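Local coordinates for protein uncharacterized HTH-type transcriptional regulator YydK (Bacillus subtilis subsp. subtilis, PDB 3BWG) that probably binds DNA through a GntR-type helix-turn-helix domain and regulates transcription, with a UTRA domain following it, at residues I173-L178 with I207-N212. Residues are numbered along the deposited sequence; the frame is centred on the assembly and turned at random.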
ATOM      1  N   ILE B 173     -15.327   4.739   8.841  1.00 42.46           N
ATOM      2  CA  ILE B 173     -14.250   3.777   8.697  1.00 43.51           C
ATOM      3  C   ILE B 173     -12.919   4.526   8.523  1.00 45.09           C
ATOM      4  O   ILE B 173     -12.792   5.391   7.670  1.00 47.26           O
ATOM      5  CB  ILE B 173     -14.562   2.814   7.521  1.00 42.58           C
ATOM      6  CG1 ILE B 173     -15.937   2.133   7.769  1.00 43.38           C
ATOM      7  CG2 ILE B 173     -13.358   1.847   7.239  1.00 40.05           C
ATOM      8  CD1 ILE B 173     -16.357   0.980   6.778  1.00 43.05           C
ATOM      9  N   GLY B 174     -11.933   4.217   9.359  1.00 46.02           N
ATOM     10  CA  GLY B 174     -10.680   4.955   9.331  1.00 43.93           C
ATOM     11  C   GLY B 174      -9.555   4.051   8.853  1.00 44.89           C
ATOM     12  O   GLY B 174      -9.710   3.323   7.869  1.00 44.77           O
ATOM     13  N   PHE B 175      -8.429   4.082   9.570  1.00 43.05           N
ATOM     14  CA  PHE B 175      -7.223   3.430   9.104  1.00 41.51           C
ATOM     15  C   PHE B 175      -7.299   1.911   9.255  1.00 41.38           C
ATOM     16  O   PHE B 175      -8.123   1.379  10.025  1.00 41.75           O
ATOM     17  CB  PHE B 175      -6.008   4.014   9.812  1.00 41.37           C
ATOM     18  CG  PHE B 175      -6.034   3.857  11.316  1.00 42.30           C
ATOM     19  CD1 PHE B 175      -5.440   2.760  11.926  1.00 42.03           C
ATOM     20  CD2 PHE B 175      -6.616   4.842  12.128  1.00 44.26           C
ATOM     21  CE1 PHE B 175      -5.437   2.622  13.321  1.00 43.03           C
ATOM     22  CE2 PHE B 175      -6.624   4.711  13.540  1.00 44.05           C
ATOM     23  CZ  PHE B 175      -6.055   3.598  14.129  1.00 41.88           C
ATOM     24  N   SER B 176      -6.445   1.222   8.502  1.00 38.78           N
ATOM     25  CA  SER B 176      -6.321  -0.216   8.575  1.00 38.37           C
ATOM     26  C   SER B 176      -4.844  -0.634   8.480  1.00 36.30           C
ATOM     27  O   SER B 176      -4.039   0.009   7.819  1.00 34.50           O
ATOM     28  CB  SER B 176      -7.095  -0.892   7.414  1.00 38.08           C
ATOM     29  OG  SER B 176      -6.742  -0.246   6.214  1.00 37.92           O
ATOM     30  N   ASP B 177      -4.538  -1.760   9.110  1.00 37.14           N
ATOM     31  CA  ASP B 177      -3.259  -2.440   8.984  1.00 37.92           C
ATOM     32  C   ASP B 177      -3.398  -3.761   8.229  1.00 37.47           C
ATOM     33  O   ASP B 177      -4.259  -4.569   8.584  1.00 38.47           O
ATOM     34  CB  ASP B 177      -2.719  -2.664  10.400  1.00 38.56           C
ATOM     35  CG  ASP B 177      -2.583  -1.326  11.184  1.00 40.99           C
ATOM     36  OD1 ASP B 177      -2.163  -0.296  10.593  1.00 39.29           O
ATOM     37  OD2 ASP B 177      -2.942  -1.295  12.378  1.00 42.10           O
ATOM     38  N   LEU B 178      -2.564  -4.002   7.208  1.00 38.13           N
ATOM     39  CA  LEU B 178      -2.551  -5.300   6.492  1.00 37.99           C
ATOM     40  C   LEU B 178      -1.223  -5.997   6.677  1.00 39.69           C
ATOM     41  O   LEU B 178      -0.171  -5.339   6.559  1.00 40.12           O
ATOM     42  CB  LEU B 178      -2.826  -5.139   4.984  1.00 38.96           C
ATOM     43  CG  LEU B 178      -4.241  -4.900   4.446  1.00 40.83           C
ATOM     44  CD1 LEU B 178      -4.882  -3.627   5.108  1.00 39.78           C
ATOM     45  CD2 LEU B 178      -4.303  -4.803   2.915  1.00 39.78           C
ATOM     46  N   ILE B 207      -6.689  -5.486   9.801  1.00 40.33           N
ATOM     47  CA  ILE B 207      -7.445  -4.906  10.944  1.00 41.27           C
ATOM     48  C   ILE B 207      -7.947  -3.548  10.485  1.00 40.23           C
ATOM     49  O   ILE B 207      -7.136  -2.675  10.136  1.00 41.03           O
ATOM     50  CB  ILE B 207      -6.615  -4.779  12.235  1.00 42.08           C
ATOM     51  CG1 ILE B 207      -6.100  -6.129  12.695  1.00 43.05           C
ATOM     52  CG2 ILE B 207      -7.442  -4.238  13.381  1.00 41.92           C
ATOM     53  CD1 ILE B 207      -4.862  -6.583  11.994  1.00 44.22           C
ATOM     54  N   PHE B 208      -9.263  -3.408  10.424  1.00 39.00           N
ATOM     55  CA  PHE B 208      -9.888  -2.132  10.072  1.00 40.67           C
ATOM     56  C   PHE B 208     -10.351  -1.431  11.348  1.00 38.48           C
ATOM     57  O   PHE B 208     -10.847  -2.078  12.283  1.00 37.04           O
ATOM     58  CB  PHE B 208     -11.026  -2.331   9.060  1.00 40.09           C
ATOM     59  CG  PHE B 208     -10.551  -2.867   7.723  1.00 42.97           C
ATOM     60  CD1 PHE B 208     -10.333  -2.007   6.646  1.00 44.20           C
ATOM     61  CD2 PHE B 208     -10.338  -4.247   7.535  1.00 43.43           C
ATOM     62  CE1 PHE B 208      -9.889  -2.510   5.392  1.00 44.71           C
ATOM     63  CE2 PHE B 208      -9.919  -4.764   6.263  1.00 45.05           C
ATOM     64  CZ  PHE B 208      -9.667  -3.882   5.219  1.00 43.26           C
ATOM     65  N   HIS B 209     -10.129  -0.122  11.402  1.00 38.39           N
ATOM     66  CA  HIS B 209     -10.420   0.657  12.619  1.00 36.07           C
ATOM     67  C   HIS B 209     -11.471   1.693  12.247  1.00 36.85           C
ATOM     68  O   HIS B 209     -11.518   2.166  11.093  1.00 36.37           O
ATOM     69  CB  HIS B 209      -9.144   1.378  13.160  1.00 36.76           C
ATOM     70  CG  HIS B 209      -8.020   0.448  13.533  1.00 37.09           C
ATOM     71  ND1 HIS B 209      -7.177  -0.122  12.595  1.00 37.58           N
ATOM     72  CD2 HIS B 209      -7.610  -0.023  14.736  1.00 36.89           C
ATOM     73  CE1 HIS B 209      -6.300  -0.902  13.203  1.00 36.57           C
ATOM     74  NE2 HIS B 209      -6.562  -0.890  14.494  1.00 37.22           N
ATOM     75  N   LEU B 210     -12.291   2.085  13.220  1.00 36.66           N
ATOM     76  CA  LEU B 210     -13.095   3.298  13.079  1.00 36.47           C
ATOM     77  C   LEU B 210     -12.168   4.540  13.157  1.00 37.70           C
ATOM     78  O   LEU B 210     -10.958   4.450  13.482  1.00 37.55           O
ATOM     79  CB  LEU B 210     -14.199   3.357  14.134  1.00 34.94           C
ATOM     80  CG  LEU B 210     -15.260   2.243  14.236  1.00 31.79           C
ATOM     81  CD1 LEU B 210     -16.093   2.476  15.470  1.00 32.30           C
ATOM     82  CD2 LEU B 210     -16.160   2.154  12.971  1.00 31.33           C
ATOM     83  N   THR B 211     -12.678   5.701  12.795  1.00 39.87           N
ATOM     84  CA  THR B 211     -11.809   6.903  12.803  1.00 40.20           C
ATOM     85  C   THR B 211     -11.265   7.237  14.203  1.00 42.62           C
ATOM     86  O   THR B 211     -10.216   7.900  14.316  1.00 43.93           O
ATOM     87  CB  THR B 211     -12.535   8.143  12.275  1.00 39.75           C
ATOM     88  OG1 THR B 211     -13.773   8.251  12.964  1.00 39.73           O
ATOM     89  CG2 THR B 211     -12.767   8.056  10.770  1.00 39.30           C
ATOM     90  N   ASN B 212     -11.958   6.778  15.260  1.00 43.19           N
ATOM     91  CA  ASN B 212     -11.486   6.960  16.657  1.00 43.51           C
ATOM     92  C   ASN B 212     -10.439   5.939  17.070  1.00 43.18           C
ATOM     93  O   ASN B 212     -10.007   5.921  18.238  1.00 43.72           O
ATOM     94  CB  ASN B 212     -12.645   6.969  17.664  1.00 44.52           C
ATOM     95  CG  ASN B 212     -13.496   5.700  17.598  1.00 47.44           C
ATOM     96  OD1 ASN B 212     -13.031   4.629  17.220  1.00 46.86           O
ATOM     97  ND2 ASN B 212     -14.758   5.826  17.966  1.00 49.73           N
TER
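Ile207 and Asp177 form an antiparallel hydrogen-bonded pair where strand 200-210 meets strand 173-184, an outermost strand of this chain's part of the antiparallel UTRA-domain sheet. Two hydrogen bonds join their backbones: Ile207 N to Asp177 O and Asp177 N to Ile207 O, both 2.9 Å. Next comes Phe208, in a non-hydrogen-bonded pair with Ser176; its CD1 lies 3.5 Å from Ser176 CB, and beyond this contact its ring meets Phe162 edge-to-face. Gly174 and Phe175 both lie opposite His209, a beta bulge in strand 173-184 that shifts the register by one, and Phe175 O receives two donors. His209 N reaches it nearly along the C=O axis, while His209 ND1, 3.1 Å from Phe175 O, comes in from above the carbonyl plane, with the oxygen itself lying in the imidazole plane. That bond and an offset stack with the Phe175 ring, planes 21° apart, together help to fix the rotation of the imidazole. Phe175 CG sits between its backbone N and carbonyl carbon (chi1 60°), folding the ring back over His209. With an alanine in place of His209 the imidazole is gone, which would probably leave Phe175 O with only the backbone donor of the two and the phenyl ring without its stacking partner. Asp177 OD2 approaches His209 CE1 to 3.5 Å, while Asp177 OD1 makes a salt bridge with Arg70 of the second subunit, where the sheet continues across the interface. Within the bulge, Gly174 N donates to His209 O at 2.7 Å. Leu210 pairs with Ile173, and Thr211 ends the walk with CG2 4.0 Å from Gly174 CA.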